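Long-range contact in pyridoxal kinase (PDB 3H74), which probably catalyses the ATP-dependent phosphorylation of pyridoxal to pyridoxal 5'-phosphate: residues D33-H45 with V54-W68. Numbering follows the deposited sequence. Where two conformers were deposited one is given.
Sequences DVAALPTSLLSTH and VVDLSTWLPQVFAHW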
# COMPACT_ATOMS: atom_id res chain seq x y z
N ASP A 33 5.98 14.08 9.24
CA ASP A 33 6.44 15.00 8.19
C ASP A 33 6.47 14.16 6.92
O ASP A 33 7.38 13.34 6.74
CB ASP A 33 7.84 15.55 8.54
CG ASP A 33 8.64 16.09 7.33
OD1 ASP A 33 8.07 16.83 6.50
OD2 ASP A 33 9.86 15.80 7.23
N VAL A 34 5.48 14.34 6.05
CA VAL A 34 5.34 13.48 4.89
C VAL A 34 6.13 14.05 3.71
O VAL A 34 5.95 15.22 3.34
CB VAL A 34 3.86 13.30 4.49
CG1 VAL A 34 3.72 12.46 3.24
CG2 VAL A 34 3.07 12.68 5.63
N ALA A 35 7.02 13.26 3.13
CA ALA A 35 7.63 13.59 1.85
C ALA A 35 6.73 12.92 0.82
O ALA A 35 6.75 11.69 0.67
CB ALA A 35 9.07 13.09 1.78
N ALA A 36 5.92 13.72 0.14
CA ALA A 36 4.87 13.21 -0.73
C ALA A 36 5.36 13.20 -2.17
O ALA A 36 5.36 14.23 -2.85
CB ALA A 36 3.61 14.07 -0.60
N LEU A 37 5.80 12.03 -2.63
CA LEU A 37 6.47 11.91 -3.92
C LEU A 37 5.60 11.20 -4.96
O LEU A 37 5.45 9.98 -4.93
CB LEU A 37 7.78 11.14 -3.74
CG LEU A 37 8.60 10.96 -5.02
CD1 LEU A 37 9.02 12.30 -5.57
CD2 LEU A 37 9.81 10.07 -4.78
N PRO A 38 5.03 11.96 -5.91
CA PRO A 38 4.29 11.30 -6.99
C PRO A 38 5.20 10.43 -7.86
O PRO A 38 6.26 10.89 -8.29
CB PRO A 38 3.73 12.47 -7.81
CG PRO A 38 3.70 13.64 -6.84
CD PRO A 38 4.96 13.43 -6.03
N THR A 39 4.77 9.20 -8.12
CA THR A 39 5.44 8.33 -9.08
C THR A 39 4.85 8.52 -10.47
O THR A 39 5.46 8.15 -11.47
CB THR A 39 5.32 6.87 -8.66
OG1 THR A 39 3.94 6.60 -8.42
CG2 THR A 39 6.11 6.58 -7.39
N SER A 40 3.64 9.10 -10.50
CA SER A 40 2.87 9.39 -11.70
C SER A 40 1.94 10.52 -11.28
O SER A 40 1.52 10.57 -10.12
CB SER A 40 2.05 8.17 -12.13
OG SER A 40 1.30 8.43 -13.32
N LEU A 41 1.62 11.43 -12.21
CA LEU A 41 0.73 12.55 -11.91
C LEU A 41 -0.40 12.53 -12.94
O LEU A 41 -0.14 12.58 -14.15
CB LEU A 41 1.51 13.86 -11.97
CG LEU A 41 0.72 15.14 -11.70
CD1 LEU A 41 0.02 15.16 -10.33
CD2 LEU A 41 1.65 16.34 -11.84
N LEU A 42 -1.64 12.45 -12.47
CA LEU A 42 -2.81 12.23 -13.35
C LEU A 42 -3.88 13.26 -13.09
O LEU A 42 -4.07 13.69 -11.95
CB LEU A 42 -3.43 10.85 -13.12
CG LEU A 42 -2.53 9.61 -13.20
CD1 LEU A 42 -1.86 9.29 -11.85
CD2 LEU A 42 -3.36 8.41 -13.62
N SER A 43 -4.63 13.61 -14.14
CA SER A 43 -5.77 14.51 -13.98
C SER A 43 -6.86 13.90 -13.08
O SER A 43 -7.51 14.62 -12.30
CB SER A 43 -6.36 14.87 -15.34
OG SER A 43 -6.66 13.69 -16.07
N THR A 44 -7.08 12.60 -13.23
CA THR A 44 -8.04 11.83 -12.43
C THR A 44 -7.45 10.43 -12.29
O THR A 44 -6.54 10.05 -13.04
CB THR A 44 -9.42 11.66 -13.13
OG1 THR A 44 -9.29 10.78 -14.26
CG2 THR A 44 -10.03 12.98 -13.58
N HIS A 45 -8.00 9.61 -11.39
CA HIS A 45 -7.60 8.21 -11.41
C HIS A 45 -8.16 7.52 -12.66
O HIS A 45 -8.92 8.10 -13.44
CB HIS A 45 -7.88 7.47 -10.09
CG HIS A 45 -9.33 7.30 -9.74
ND1 HIS A 45 -10.23 6.64 -10.55
CD2 HIS A 45 -10.01 7.64 -8.62
CE1 HIS A 45 -11.41 6.60 -9.95
NE2 HIS A 45 -11.30 7.21 -8.78
N VAL A 54 -1.82 12.39 -18.17
CA VAL A 54 -0.82 11.86 -17.25
C VAL A 54 0.56 12.38 -17.59
O VAL A 54 0.96 12.36 -18.76
CB VAL A 54 -0.79 10.31 -17.33
CG1 VAL A 54 0.28 9.72 -16.42
CG2 VAL A 54 -2.17 9.72 -17.00
N VAL A 55 1.29 12.84 -16.58
CA VAL A 55 2.69 13.23 -16.74
C VAL A 55 3.56 12.01 -16.46
O VAL A 55 3.43 11.36 -15.42
CB VAL A 55 3.10 14.35 -15.78
CG1 VAL A 55 4.53 14.80 -16.07
CG2 VAL A 55 2.15 15.52 -15.88
N ASP A 56 4.45 11.71 -17.41
CA ASP A 56 5.46 10.68 -17.25
C ASP A 56 6.58 11.24 -16.38
O ASP A 56 7.25 12.20 -16.77
CB ASP A 56 5.97 10.27 -18.63
CG ASP A 56 6.97 9.14 -18.60
OD1 ASP A 56 7.36 8.70 -17.50
OD2 ASP A 56 7.39 8.68 -19.69
N LEU A 57 6.77 10.67 -15.20
CA LEU A 57 7.77 11.15 -14.24
C LEU A 57 9.03 10.28 -14.22
O LEU A 57 9.85 10.39 -13.31
CB LEU A 57 7.16 11.32 -12.84
CG LEU A 57 6.01 12.32 -12.73
CD1 LEU A 57 5.37 12.27 -11.34
CD2 LEU A 57 6.49 13.73 -13.05
N SER A 58 9.17 9.42 -15.21
CA SER A 58 10.33 8.51 -15.25
C SER A 58 11.68 9.24 -15.27
O SER A 58 12.65 8.72 -14.73
CB SER A 58 10.23 7.53 -16.42
OG SER A 58 10.20 8.23 -17.65
N THR A 59 11.73 10.42 -15.89
CA THR A 59 12.98 11.19 -15.92
C THR A 59 13.09 12.18 -14.76
O THR A 59 14.15 12.75 -14.54
CB THR A 59 13.18 11.97 -17.26
OG1 THR A 59 12.20 13.00 -17.40
CG2 THR A 59 13.11 11.03 -18.45
N TRP A 60 11.99 12.37 -14.02
CA TRP A 60 11.99 13.28 -12.87
C TRP A 60 12.46 12.60 -11.58
O TRP A 60 13.28 13.18 -10.87
CB TRP A 60 10.61 13.93 -12.69
CG TRP A 60 10.52 14.91 -11.54
CD1 TRP A 60 11.17 16.12 -11.42
CD2 TRP A 60 9.70 14.78 -10.37
NE1 TRP A 60 10.81 16.73 -10.24
CE2 TRP A 60 9.90 15.93 -9.58
CE3 TRP A 60 8.82 13.79 -9.91
CZ2 TRP A 60 9.26 16.12 -8.35
CZ3 TRP A 60 8.19 13.98 -8.68
CH2 TRP A 60 8.42 15.12 -7.92
N LEU A 61 11.95 11.41 -11.25
CA LEU A 61 12.35 10.76 -10.00
C LEU A 61 13.87 10.63 -9.82
O LEU A 61 14.37 10.88 -8.73
CB LEU A 61 11.67 9.40 -9.78
CG LEU A 61 10.52 9.41 -8.76
CD1 LEU A 61 9.37 10.26 -9.26
CD2 LEU A 61 10.05 8.00 -8.43
N PRO A 62 14.62 10.26 -10.89
CA PRO A 62 16.07 10.22 -10.69
C PRO A 62 16.66 11.57 -10.26
O PRO A 62 17.58 11.61 -9.45
CB PRO A 62 16.60 9.81 -12.07
CG PRO A 62 15.46 9.11 -12.74
CD PRO A 62 14.24 9.81 -12.24
N GLN A 63 16.11 12.66 -10.79
CA GLN A 63 16.54 13.99 -10.40
C GLN A 63 16.16 14.34 -8.97
O GLN A 63 16.91 15.00 -8.26
CB GLN A 63 15.95 15.03 -11.34
CG GLN A 63 16.25 14.80 -12.81
CD GLN A 63 15.68 15.90 -13.66
OE1 GLN A 63 15.95 17.08 -13.43
NE2 GLN A 63 14.84 15.52 -14.62
N VAL A 64 14.96 13.92 -8.57
CA VAL A 64 14.52 14.08 -7.18
C VAL A 64 15.48 13.38 -6.23
O VAL A 64 15.98 13.98 -5.29
CB VAL A 64 13.08 13.54 -6.97
CG1 VAL A 64 12.69 13.62 -5.50
CG2 VAL A 64 12.09 14.31 -7.81
N PHE A 65 15.76 12.10 -6.50
CA PHE A 65 16.64 11.34 -5.63
C PHE A 65 18.05 11.92 -5.61
O PHE A 65 18.68 11.99 -4.55
CB PHE A 65 16.66 9.87 -6.03
CG PHE A 65 15.33 9.17 -5.87
CD1 PHE A 65 14.48 9.46 -4.80
CD2 PHE A 65 14.94 8.21 -6.79
CE1 PHE A 65 13.26 8.81 -4.66
CE2 PHE A 65 13.72 7.55 -6.65
CZ PHE A 65 12.87 7.86 -5.59
N ALA A 66 18.53 12.38 -6.77
CA ALA A 66 19.86 13.01 -6.83
C ALA A 66 19.88 14.28 -5.99
O ALA A 66 20.84 14.55 -5.25
CB ALA A 66 20.22 13.31 -8.26
N HIS A 67 18.82 15.08 -6.09
CA HIS A 67 18.74 16.30 -5.30
C HIS A 67 18.70 16.01 -3.80
O HIS A 67 19.45 16.60 -3.02
CB HIS A 67 17.54 17.15 -5.72
CG HIS A 67 17.40 18.40 -4.90
ND1 HIS A 67 16.18 18.95 -4.57
CD2 HIS A 67 18.34 19.18 -4.33
CE1 HIS A 67 16.38 20.03 -3.84
NE2 HIS A 67 17.68 20.19 -3.68
N TRP A 68 17.81 15.11 -3.39
CA TRP A 68 17.72 14.76 -1.98
C TRP A 68 19.06 14.25 -1.44
O TRP A 68 19.43 14.57 -0.31
CB TRP A 68 16.63 13.73 -1.74
CG TRP A 68 15.23 14.22 -1.97
CD1 TRP A 68 14.82 15.51 -2.17
CD2 TRP A 68 14.05 13.42 -1.97
NE1 TRP A 68 13.45 15.56 -2.30
CE2 TRP A 68 12.96 14.28 -2.18
CE3 TRP A 68 13.82 12.04 -1.82
CZ2 TRP A 68 11.64 13.81 -2.25
CZ3 TRP A 68 12.52 11.57 -1.89
CH2 TRP A 68 11.44 12.46 -2.09
O HOH W 1 5.64 8.26 -14.19
O HOH W 2 3.21 8.62 -15.23
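Leu-37 inserts its two methyl branches between Trp-60 and the side chains of helix 61-70 that face the strand, where strand 32-42 packs under a helix of the ribokinase-like alpha/beta fold. The short segments 33-38 and 61-68 run nearly antiparallel, at 154°, with axes 10.6 Å apart. In this strand-to-helix connection the chain first returns as the short edge strand 54-55, which forms a beta hairpin with the end of strand 32-42. On the other side, strand 32-42 pairs with strand 4-13.

Leu-37 has CG anti to its own N (chi1 -179°), which carries both methyls toward the helix. CD1 lies 3.6 Å from Trp-60 CZ3 and also touches Val-64 CG1. CD2 approaches Phe-65 CE1 obliquely at 3.7 Å, near Leu-61 CG and Trp-68 CH2. Phe-65 also stacks on Tyr-95, and Leu-61 reaches helix 86-98.

Pro-38 O sits at the edge of the Trp-60 ring, near its plane, and Leu-57 CD1 packs against Pro-38 CB. At Thr-39 and Ser-40 the chain turns a corner, and two waters bridge the segments here. One water donates to Thr-39 O and accepts from Leu-57 N. Thr-39 OG1 bonds to Tyr-82 O. The second water joins Ser-40 OG to Val-55 O, donating to the carbonyl at 2.8 Å.

Leu-41 and Val-55 form an antiparallel hydrogen-bonded pair. Val-55 N donates to Leu-41 O at 2.8 Å, with an N-H...O angle of 162°. Their side chains lie alongside one another. Leu-42 and Val-54, a non-hydrogen-bonded pair, point to the other face of the sheet. There Val-54 CG2 packs 3.8 Å from Leu-42 CD2.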